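Local coordinates for protein dachshund homolog 1 (Homo sapiens, PDB 1L8R) that acts as a nuclear transcription factor in organogenesis, here represented by its DACHbox-N domain, which contains a winged-helix-like DNA-binding motif, at residues S19-E23 with G24-I28; G43-H46 with T47-K51; N63-Q66 with V67-R71; K84-R88 with K89-T93. All blocks are in the same frame, centred on the assembly; numbering follows the deposited sequence.

Contact 1: residues S19-E23 with G24-I28; sequences SFTVE and GCELI
Leu-27 O takes two bonds from the facing strand. Phe-20 N reaches Leu-27 O at 2.9 Å. Ser-19 OG donates to Leu-27 O at 2.7 Å and comes in above the carbonyl plane. The hydroxyl gets there because OG stands anti to the backbone N of Ser-19 (chi1 165°), which swings it over the neighbouring strand. With an alanine here, Leu-27 O would probably keep just the amide of Phe-20 among these donors, and a small gap would open beside Glu-26 CG. That CG rests 3.3 Å from Ser-19 OG. Leu-27 N returns a bond to Phe-20 O, and Val-22 and Cys-25 exchange another pair at 3.0 Å each way, N to O. Outside the bonds, the side chains of Leu-27 and Val-22 cross at about a right angle, CD1 of the leucine 3.8 Å from CB of the valine. Thr-21 and Glu-26 lie on the other face, with OG1 of the threonine near CA and CB of the glutamate. The carboxylate of Glu-26 continues to a salt bridge with Arg-88. Strands 15-22 and 25-29 thus form a tight antiparallel beta hairpin, closed by a type I' turn from Val-22 to Cys-25 through Glu-23 and Gly-24, both at positive phi.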
loop_
_atom_site.group_PDB
_atom_site.type_symbol
_atom_site.label_atom_id
_atom_site.label_comp_id
_atom_site.label_asym_id
_atom_site.label_seq_id
_atom_site.Cartn_x
_atom_site.Cartn_y
_atom_site.Cartn_z
ATOM N N SER A 19 8.147 -0.475 -1.180
ATOM C CA SER A 19 7.901 0.955 -1.182
ATOM C C SER A 19 8.495 1.632 -2.408
ATOM O O SER A 19 9.440 1.122 -3.009
ATOM C CB SER A 19 8.525 1.575 0.076
ATOM O OG SER A 19 8.625 2.986 -0.023
ATOM N N PHE A 20 7.918 2.776 -2.764
ATOM C CA PHE A 20 8.410 3.620 -3.855
ATOM C C PHE A 20 8.284 5.034 -3.318
ATOM O O PHE A 20 7.336 5.345 -2.596
ATOM C CB PHE A 20 7.553 3.514 -5.125
ATOM C CG PHE A 20 7.706 2.220 -5.857
ATOM C CD1 PHE A 20 8.853 1.940 -6.594
ATOM C CD2 PHE A 20 6.715 1.253 -5.772
ATOM C CE1 PHE A 20 9.015 0.712 -7.235
ATOM C CE2 PHE A 20 6.860 0.017 -6.403
ATOM C CZ PHE A 20 8.009 -0.263 -7.137
ATOM N N THR A 21 9.241 5.894 -3.647
ATOM C CA THR A 21 9.151 7.273 -3.200
ATOM C C THR A 21 8.647 8.102 -4.377
ATOM O O THR A 21 9.334 8.255 -5.387
ATOM C CB THR A 21 10.503 7.774 -2.717
ATOM O OG1 THR A 21 10.873 7.028 -1.550
ATOM C CG2 THR A 21 10.429 9.254 -2.363
ATOM N N VAL A 22 7.433 8.621 -4.221
ATOM C CA VAL A 22 6.737 9.399 -5.247
ATOM C C VAL A 22 6.450 10.826 -4.780
ATOM O O VAL A 22 5.935 11.030 -3.686
ATOM C CB VAL A 22 5.396 8.712 -5.592
ATOM C CG1 VAL A 22 4.679 9.457 -6.711
ATOM C CG2 VAL A 22 5.652 7.269 -5.964
ATOM N N GLU A 23 6.775 11.809 -5.615
ATOM C CA GLU A 23 6.546 13.205 -5.258
ATOM C C GLU A 23 7.132 13.540 -3.893
ATOM O O GLU A 23 6.493 14.229 -3.094
ATOM C CB GLU A 23 5.049 13.530 -5.224
ATOM C CG GLU A 23 4.391 13.785 -6.565
ATOM C CD GLU A 23 3.123 14.617 -6.416
ATOM O OE1 GLU A 23 3.232 15.852 -6.249
ATOM O OE2 GLU A 23 2.018 14.043 -6.448
ATOM N N GLY A 24 8.334 13.039 -3.626
ATOM C CA GLY A 24 9.001 13.314 -2.363
ATOM C C GLY A 24 8.461 12.633 -1.121
ATOM O O GLY A 24 8.843 12.985 -0.005
ATOM N N CYS A 25 7.585 11.650 -1.291
ATOM C CA CYS A 25 7.030 10.964 -0.133
ATOM C C CYS A 25 7.207 9.458 -0.261
ATOM O O CYS A 25 6.962 8.885 -1.316
ATOM C CB CYS A 25 5.545 11.292 0.013
ATOM S SG CYS A 25 4.838 10.746 1.578
ATOM N N GLU A 26 7.643 8.822 0.819
ATOM C CA GLU A 26 7.841 7.385 0.819
ATOM C C GLU A 26 6.477 6.717 0.946
ATOM O O GLU A 26 5.762 6.921 1.928
ATOM C CB GLU A 26 8.737 6.975 1.987
ATOM C CG GLU A 26 9.154 5.523 1.959
ATOM C CD GLU A 26 10.189 5.203 3.015
ATOM O OE1 GLU A 26 11.331 5.701 2.897
ATOM O OE2 GLU A 26 9.858 4.459 3.958
ATOM N N LEU A 27 6.123 5.914 -0.046
ATOM C CA LEU A 27 4.837 5.236 -0.034
ATOM C C LEU A 27 5.036 3.735 -0.019
ATOM O O LEU A 27 6.018 3.228 -0.556
ATOM C CB LEU A 27 4.039 5.623 -1.274
ATOM C CG LEU A 27 3.921 7.115 -1.567
ATOM C CD1 LEU A 27 3.161 7.294 -2.876
ATOM C CD2 LEU A 27 3.216 7.834 -0.425
ATOM N N ILE A 28 4.111 3.019 0.608
ATOM C CA ILE A 28 4.223 1.576 0.634
ATOM C C ILE A 28 3.056 0.926 -0.099
ATOM O O ILE A 28 2.015 1.557 -0.356
ATOM C CB ILE A 28 4.345 1.020 2.089
ATOM C CG1 ILE A 28 3.124 1.399 2.927
ATOM C CG2 ILE A 28 5.608 1.591 2.743
ATOM C CD1 ILE A 28 3.126 2.824 3.389
#

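Contact 2: residues G43-H46 with T47-K51; sequences GGLH and TVYTK
Leu-45 meets the side chain of Tyr-49 one helical turn on. Tyr-49 CB lies 3.6 Å from His-46 O. The first torsion of Tyr-49 sets CG beside its own backbone N (chi1 -71°), which folds the ring back over the preceding turn. Tyr-49 CG then sits 3.6 Å from Leu-45 O. This oxygen lies over one face of the ring, offset toward the rim, and also accepts from Tyr-49 N at 3.0 Å. Further out, Tyr-49 CE2 passes Leu-45 CG at 4.1 Å. Tyr-49 CZ comes equally near Leu-45 CD2, and Tyr-49 OH ends 3.8 Å from that same methyl. The other methyl of the leucine, CD1, turns to Val-48 CG2. On the exposed side, His-46 O accepts from both Thr-50 N and Thr-50 OG1, the hydroxyl at 3.0 Å. The two donors reach that oxygen from opposite faces of its carbonyl plane. Gly-44 is the N-cap; its carbonyl accepts two weak bonds, from Thr-47 N and Val-48 N. This first part of helix 45-54 packs Leu-45 and Val-48 on Phe-34 of helix 30-37. Val-48 also touches Leu-94 of helix 88-99, while Tyr-49 makes a cation-pi contact with Lys-84 of strand 84-87.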
loop_
_atom_site.group_PDB
_atom_site.type_symbol
_atom_site.label_atom_id
_atom_site.label_comp_id
_atom_site.label_asym_id
_atom_site.label_seq_id
_atom_site.Cartn_x
_atom_site.Cartn_y
_atom_site.Cartn_z
ATOM N N GLY A 43 -11.324 -7.446 6.576
ATOM C CA GLY A 43 -11.706 -8.330 5.489
ATOM C C GLY A 43 -12.309 -7.597 4.304
ATOM O O GLY A 43 -13.505 -7.293 4.293
ATOM N N GLY A 44 -11.484 -7.310 3.302
ATOM C CA GLY A 44 -11.974 -6.621 2.125
ATOM C C GLY A 44 -11.247 -5.327 1.815
ATOM O O GLY A 44 -11.301 -4.373 2.592
ATOM N N LEU A 45 -10.566 -5.297 0.673
ATOM C CA LEU A 45 -9.835 -4.110 0.248
ATOM C C LEU A 45 -10.855 -3.088 -0.228
ATOM O O LEU A 45 -10.574 -1.892 -0.294
ATOM C CB LEU A 45 -8.874 -4.458 -0.892
ATOM C CG LEU A 45 -7.778 -3.440 -1.221
ATOM C CD1 LEU A 45 -6.860 -3.271 -0.015
ATOM C CD2 LEU A 45 -6.981 -3.918 -2.421
ATOM N N HIS A 46 -12.047 -3.573 -0.564
ATOM C CA HIS A 46 -13.126 -2.709 -1.026
ATOM C C HIS A 46 -13.521 -1.779 0.120
ATOM O O HIS A 46 -13.788 -0.593 -0.088
ATOM C CB HIS A 46 -14.322 -3.563 -1.465
ATOM C CG HIS A 46 -15.432 -2.781 -2.099
ATOM N ND1 HIS A 46 -16.353 -2.066 -1.368
ATOM C CD2 HIS A 46 -15.764 -2.599 -3.402
ATOM C CE1 HIS A 46 -17.206 -1.476 -2.188
ATOM N NE2 HIS A 46 -16.869 -1.785 -3.428
ATOM N N THR A 47 -13.540 -2.327 1.331
ATOM C CA THR A 47 -13.888 -1.556 2.517
ATOM C C THR A 47 -12.777 -0.553 2.793
ATOM O O THR A 47 -13.038 0.573 3.215
ATOM C CB THR A 47 -14.059 -2.469 3.746
ATOM O OG1 THR A 47 -15.036 -3.477 3.455
ATOM C CG2 THR A 47 -14.521 -1.662 4.957
ATOM N N VAL A 48 -11.533 -0.970 2.555
ATOM C CA VAL A 48 -10.387 -0.088 2.757
ATOM C C VAL A 48 -10.574 1.161 1.904
ATOM O O VAL A 48 -10.459 2.280 2.399
ATOM C CB VAL A 48 -9.054 -0.771 2.353
ATOM C CG1 VAL A 48 -7.930 0.255 2.323
ATOM C CG2 VAL A 48 -8.713 -1.881 3.339
ATOM N N TYR A 49 -10.867 0.968 0.621
ATOM C CA TYR A 49 -11.073 2.097 -0.282
ATOM C C TYR A 49 -12.202 2.995 0.224
ATOM O O TYR A 49 -12.120 4.220 0.138
ATOM C CB TYR A 49 -11.392 1.600 -1.697
ATOM C CG TYR A 49 -10.222 0.961 -2.426
ATOM C CD1 TYR A 49 -10.417 0.299 -3.639
ATOM C CD2 TYR A 49 -8.922 1.038 -1.920
ATOM C CE1 TYR A 49 -9.348 -0.271 -4.334
ATOM C CE2 TYR A 49 -7.846 0.470 -2.606
ATOM C CZ TYR A 49 -8.068 -0.181 -3.813
ATOM O OH TYR A 49 -7.014 -0.733 -4.508
ATOM N N THR A 50 -13.260 2.385 0.752
ATOM C CA THR A 50 -14.383 3.151 1.281
ATOM C C THR A 50 -13.923 4.015 2.458
ATOM O O THR A 50 -14.224 5.209 2.528
ATOM C CB THR A 50 -15.515 2.224 1.766
ATOM O OG1 THR A 50 -15.944 1.385 0.684
ATOM C CG2 THR A 50 -16.695 3.044 2.267
ATOM N N LYS A 51 -13.189 3.409 3.382
ATOM C CA LYS A 51 -12.699 4.137 4.545
ATOM C C LYS A 51 -11.704 5.220 4.142
ATOM O O LYS A 51 -11.749 6.339 4.652
ATOM C CB LYS A 51 -12.043 3.171 5.532
ATOM C CG LYS A 51 -13.006 2.163 6.134
ATOM C CD LYS A 51 -12.299 1.269 7.137
ATOM C CE LYS A 51 -13.270 0.305 7.793
ATOM N NZ LYS A 51 -14.356 1.026 8.512
#

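Contact 3: residues N63-Q66 with V67-R71; sequences NVEQ and VRILR
Asn-63 O accepts from Val-67 N at 3.0 Å. Val-67 CG2 packs 3.4 Å from the same Asn-63 O. The side chain of Asn-63 bends back over the helix start, its CG set between backbone N and carbonyl carbon (chi1 56°). Asn-63 OD1 thereby accepts from Gln-66 N at 2.9 Å. Gln-66 answers with a chain extended beyond CG, whose OE1 takes the bond from Asn-63 N, also at 2.9 Å. This reciprocal pair is a capping box. It opens helix 64-73 and fixes the rotation of both side-chain amides. Their nitrogens are bound outside: Asn-63 ND2 to Asn-5 OD1, and Gln-66 NE2 to Asn-4 O. Farther along, Arg-68 keeps its CG close to Val-64 O, at 3.2 Å. Arg-68 CD then lies 4.1 Å from Val-64 CG1. The side chains of Glu-65 and Ile-69 lie side by side and point the same way, CG of the glutamate 4.2 Å from CD1 of the isoleucine. Leu-70 CG sits 3.1 Å from Gln-66 O, which also accepts the backbone bond from Leu-70 N. Gln-66, Ile-69 and Leu-70 all pack on Phe-20 of strand 15-22, which places this side of the helix against the sheet.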
loop_
_atom_site.group_PDB
_atom_site.type_symbol
_atom_site.label_atom_id
_atom_site.label_comp_id
_atom_site.label_asym_id
_atom_site.label_seq_id
_atom_site.Cartn_x
_atom_site.Cartn_y
_atom_site.Cartn_z
ATOM N N ASN A 63 2.252 2.817 -11.515
ATOM C CA ASN A 63 2.371 2.793 -12.965
ATOM C C ASN A 63 2.690 1.354 -13.394
ATOM O O ASN A 63 2.923 0.474 -12.555
ATOM C CB ASN A 63 3.440 3.788 -13.456
ATOM C CG ASN A 63 4.807 3.553 -12.838
ATOM O OD1 ASN A 63 5.321 2.442 -12.856
ATOM N ND2 ASN A 63 5.408 4.613 -12.309
ATOM N N VAL A 64 2.689 1.099 -14.694
ATOM C CA VAL A 64 2.949 -0.245 -15.182
ATOM C C VAL A 64 4.238 -0.883 -14.658
ATOM O O VAL A 64 4.255 -2.070 -14.319
ATOM C CB VAL A 64 2.958 -0.268 -16.723
ATOM C CG1 VAL A 64 3.456 -1.621 -17.221
ATOM C CG2 VAL A 64 1.548 -0.020 -17.242
ATOM N N GLU A 65 5.313 -0.104 -14.595
ATOM C CA GLU A 65 6.589 -0.620 -14.126
ATOM C C GLU A 65 6.540 -1.030 -12.658
ATOM O O GLU A 65 7.061 -2.085 -12.294
ATOM C CB GLU A 65 7.692 0.419 -14.326
ATOM C CG GLU A 65 9.078 -0.134 -14.087
ATOM C CD GLU A 65 10.160 0.916 -14.228
ATOM O OE1 GLU A 65 9.986 1.836 -15.052
ATOM O OE2 GLU A 65 11.187 0.805 -13.527
ATOM N N GLN A 66 5.906 -0.201 -11.833
ATOM C CA GLN A 66 5.795 -0.471 -10.397
ATOM C C GLN A 66 4.942 -1.711 -10.150
ATOM O O GLN A 66 5.255 -2.530 -9.283
ATOM C CB GLN A 66 5.194 0.737 -9.677
ATOM C CG GLN A 66 6.131 1.961 -9.661
ATOM C CD GLN A 66 5.431 3.228 -9.239
ATOM O OE1 GLN A 66 4.207 3.355 -9.374
ATOM N NE2 GLN A 66 6.200 4.195 -8.746
ATOM N N VAL A 67 3.858 -1.849 -10.903
ATOM C CA VAL A 67 2.998 -3.021 -10.734
ATOM C C VAL A 67 3.787 -4.302 -11.019
ATOM O O VAL A 67 3.720 -5.273 -10.252
ATOM C CB VAL A 67 1.771 -2.955 -11.671
ATOM C CG1 VAL A 67 1.052 -4.315 -11.688
ATOM C CG2 VAL A 67 0.821 -1.864 -11.202
ATOM N N ARG A 68 4.555 -4.302 -12.104
ATOM C CA ARG A 68 5.345 -5.471 -12.469
ATOM C C ARG A 68 6.394 -5.811 -11.406
ATOM O O ARG A 68 6.618 -6.982 -11.100
ATOM C CB ARG A 68 6.014 -5.249 -13.827
ATOM C CG ARG A 68 5.020 -5.103 -14.968
ATOM C CD ARG A 68 5.734 -4.942 -16.295
ATOM N NE ARG A 68 6.565 -6.103 -16.591
ATOM C CZ ARG A 68 7.352 -6.209 -17.657
ATOM N NH1 ARG A 68 7.416 -5.216 -18.538
ATOM N NH2 ARG A 68 8.079 -7.306 -17.838
ATOM N N ILE A 69 7.034 -4.792 -10.843
ATOM C CA ILE A 69 8.037 -5.036 -9.808
ATOM C C ILE A 69 7.367 -5.637 -8.569
ATOM O O ILE A 69 7.863 -6.608 -7.994
ATOM C CB ILE A 69 8.772 -3.728 -9.422
ATOM C CG1 ILE A 69 9.701 -3.306 -10.563
ATOM C CG2 ILE A 69 9.577 -3.931 -8.130
ATOM C CD1 ILE A 69 10.194 -1.886 -10.455
ATOM N N LEU A 70 6.230 -5.081 -8.169
ATOM C CA LEU A 70 5.530 -5.580 -6.990
ATOM C C LEU A 70 5.086 -7.022 -7.196
ATOM O O LEU A 70 5.121 -7.824 -6.267
ATOM C CB LEU A 70 4.335 -4.684 -6.667
ATOM C CG LEU A 70 4.747 -3.258 -6.278
ATOM C CD1 LEU A 70 3.549 -2.347 -6.226
ATOM C CD2 LEU A 70 5.442 -3.304 -4.918
ATOM N N ARG A 71 4.671 -7.360 -8.414
ATOM C CA ARG A 71 4.273 -8.742 -8.678
ATOM C C ARG A 71 5.496 -9.661 -8.584
ATOM O O ARG A 71 5.420 -10.768 -8.039
ATOM C CB ARG A 71 3.642 -8.872 -10.067
ATOM C CG ARG A 71 2.262 -8.263 -10.171
ATOM C CD ARG A 71 1.481 -8.912 -11.304
ATOM N NE ARG A 71 2.185 -8.843 -12.579
ATOM C CZ ARG A 71 1.788 -8.107 -13.612
ATOM N NH1 ARG A 71 0.689 -7.373 -13.521
ATOM N NH2 ARG A 71 2.487 -8.114 -14.739
#

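Contact 4: residues K84-R88 with K89-T93; sequences KLISR and KDFET
The chain turns from strand 84-87 into the following helix at Ser-87, the two segment axes standing at 92° to each other, and Ser-87 O accepts from Phe-91 N at 2.8 Å. The serine is also the N-cap. Its OG, placed between the backbone N and the carbonyl carbon (chi1 65°), curls over the helix start and accepts from Asp-90 N at 3.1 Å. A water joins the two residues: it accepts from Ser-87 N and donates to Asp-90 OD2, the second bond a short 2.6 Å from water oxygen to OD2. Replacing Ser-87 by an alanine would probably take from Asp-90 N its side-chain acceptor and weaken the start of the helix. On the buried side Ile-86 directs its CD1 to Phe-91. Ile-86 CD1 lies 3.6 Å from Phe-91 CA and meets the ring at its edge, 4.1 Å from Phe-91 CD1. The ring itself continues to Ala-33 and Phe-37 of helix 30-37. Glu-92 CG folds over Arg-88 O at 3.1 Å, while the carboxylate of Glu-92 pairs with Arg-13. Arg-88 NH1 bonds to Asp-11 O. The whole is a strand-to-helix junction with a serine N-cap, which joins the central sheet to helix 88-99 in this winged-helix-like domain.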
loop_
_atom_site.group_PDB
_atom_site.type_symbol
_atom_site.label_atom_id
_atom_site.label_comp_id
_atom_site.label_asym_id
_atom_site.label_seq_id
_atom_site.Cartn_x
_atom_site.Cartn_y
_atom_site.Cartn_z
ATOM N N LYS A 84 -2.221 0.234 -5.613
ATOM C CA LYS A 84 -2.164 1.569 -5.039
ATOM C C LYS A 84 -1.150 1.648 -3.911
ATOM O O LYS A 84 -0.823 0.640 -3.278
ATOM C CB LYS A 84 -3.549 1.995 -4.562
ATOM C CG LYS A 84 -4.471 2.330 -5.730
ATOM C CD LYS A 84 -5.894 2.571 -5.293
ATOM C CE LYS A 84 -6.759 2.947 -6.485
ATOM N NZ LYS A 84 -8.209 2.999 -6.121
ATOM N N LEU A 85 -0.651 2.861 -3.683
ATOM C CA LEU A 85 0.357 3.124 -2.669
ATOM C C LEU A 85 -0.088 4.246 -1.734
ATOM O O LEU A 85 -0.717 5.207 -2.167
ATOM C CB LEU A 85 1.657 3.577 -3.346
ATOM C CG LEU A 85 2.289 2.747 -4.467
ATOM C CD1 LEU A 85 3.492 3.503 -5.033
ATOM C CD2 LEU A 85 2.715 1.376 -3.939
ATOM N N ILE A 86 0.231 4.131 -0.449
ATOM C CA ILE A 86 -0.084 5.213 0.482
ATOM C C ILE A 86 1.054 5.338 1.487
ATOM O O ILE A 86 1.812 4.397 1.683
ATOM C CB ILE A 86 -1.439 5.026 1.233
ATOM C CG1 ILE A 86 -1.443 3.739 2.051
ATOM C CG2 ILE A 86 -2.597 5.093 0.234
ATOM C CD1 ILE A 86 -2.627 3.672 3.025
ATOM N N SER A 87 1.194 6.511 2.097
ATOM C CA SER A 87 2.268 6.728 3.063
ATOM C C SER A 87 2.079 5.883 4.318
ATOM O O SER A 87 0.968 5.458 4.634
ATOM C CB SER A 87 2.349 8.214 3.437
ATOM O OG SER A 87 1.185 8.642 4.129
ATOM N N ARG A 88 3.165 5.628 5.041
ATOM C CA ARG A 88 3.047 4.832 6.253
ATOM C C ARG A 88 2.162 5.536 7.273
ATOM O O ARG A 88 1.418 4.884 8.002
ATOM C CB ARG A 88 4.430 4.525 6.838
ATOM C CG ARG A 88 5.124 3.369 6.120
ATOM C CD ARG A 88 6.417 2.939 6.791
ATOM N NE ARG A 88 7.409 4.010 6.802
ATOM C CZ ARG A 88 8.692 3.835 7.092
ATOM N NH1 ARG A 88 9.149 2.627 7.397
ATOM N NH2 ARG A 88 9.521 4.869 7.075
ATOM N N LYS A 89 2.222 6.865 7.305
ATOM C CA LYS A 89 1.400 7.636 8.235
ATOM C C LYS A 89 -0.074 7.464 7.871
ATOM O O LYS A 89 -0.928 7.322 8.746
ATOM C CB LYS A 89 1.761 9.122 8.187
ATOM C CG LYS A 89 1.150 9.926 9.329
ATOM C CD LYS A 89 1.432 11.420 9.201
ATOM C CE LYS A 89 0.424 12.104 8.289
ATOM N NZ LYS A 89 -0.938 12.095 8.897
ATOM N N ASP A 90 -0.370 7.491 6.573
ATOM C CA ASP A 90 -1.742 7.322 6.117
ATOM C C ASP A 90 -2.214 5.895 6.356
ATOM O O ASP A 90 -3.400 5.655 6.619
ATOM C CB ASP A 90 -1.873 7.691 4.634
ATOM C CG ASP A 90 -1.951 9.197 4.409
ATOM O OD1 ASP A 90 -2.188 9.938 5.387
ATOM O OD2 ASP A 90 -1.792 9.645 3.255
ATOM N N PHE A 91 -1.301 4.934 6.274
ATOM C CA PHE A 91 -1.712 3.568 6.516
ATOM C C PHE A 91 -2.085 3.439 7.991
ATOM O O PHE A 91 -3.064 2.790 8.330
ATOM C CB PHE A 91 -0.606 2.566 6.209
ATOM C CG PHE A 91 -1.026 1.146 6.435
ATOM C CD1 PHE A 91 -1.884 0.513 5.543
ATOM C CD2 PHE A 91 -0.629 0.463 7.578
ATOM C CE1 PHE A 91 -2.351 -0.776 5.785
ATOM C CE2 PHE A 91 -1.089 -0.824 7.831
ATOM C CZ PHE A 91 -1.951 -1.447 6.934
ATOM N N GLU A 92 -1.297 4.062 8.863
ATOM C CA GLU A 92 -1.585 3.979 10.292
ATOM C C GLU A 92 -2.933 4.630 10.590
ATOM O O GLU A 92 -3.698 4.131 11.410
ATOM C CB GLU A 92 -0.473 4.638 11.118
ATOM C CG GLU A 92 0.908 3.988 10.968
ATOM C CD GLU A 92 0.919 2.478 11.223
ATOM O OE1 GLU A 92 -0.082 1.928 11.727
ATOM O OE2 GLU A 92 1.949 1.836 10.921
ATOM N N THR A 93 -3.224 5.739 9.917
ATOM C CA THR A 93 -4.501 6.418 10.097
ATOM C C THR A 93 -5.595 5.438 9.676
ATOM O O THR A 93 -6.616 5.301 10.347
ATOM C CB THR A 93 -4.595 7.689 9.226
ATOM O OG1 THR A 93 -3.603 8.635 9.649
ATOM C CG2 THR A 93 -5.972 8.327 9.349
HETATM O O HOH W 1 -0.795 8.415 1.241
#

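Contacts 1 and 4 share the antiparallel sheet, since strands 25-29 and 84-87 are neighbours in it. They meet through a probable Ile-28 N to Ile-86 O bond and through a salt bridge at the sheet's edge of the helix start. Contacts 1, 3 and 4 are partly buried, 4 nearest the chain's centre; contact 2 is at the surface. Contacts 1 and 2 are on opposite sides of the centre, about 22 Å apart between centres. Chemistry follows place: backbone pairing in 1, side-chain caps in 3 and 4, and a cap without a side chain in 2. Tyr-49 OH touches Lys-84 CD between contacts 2 and 4.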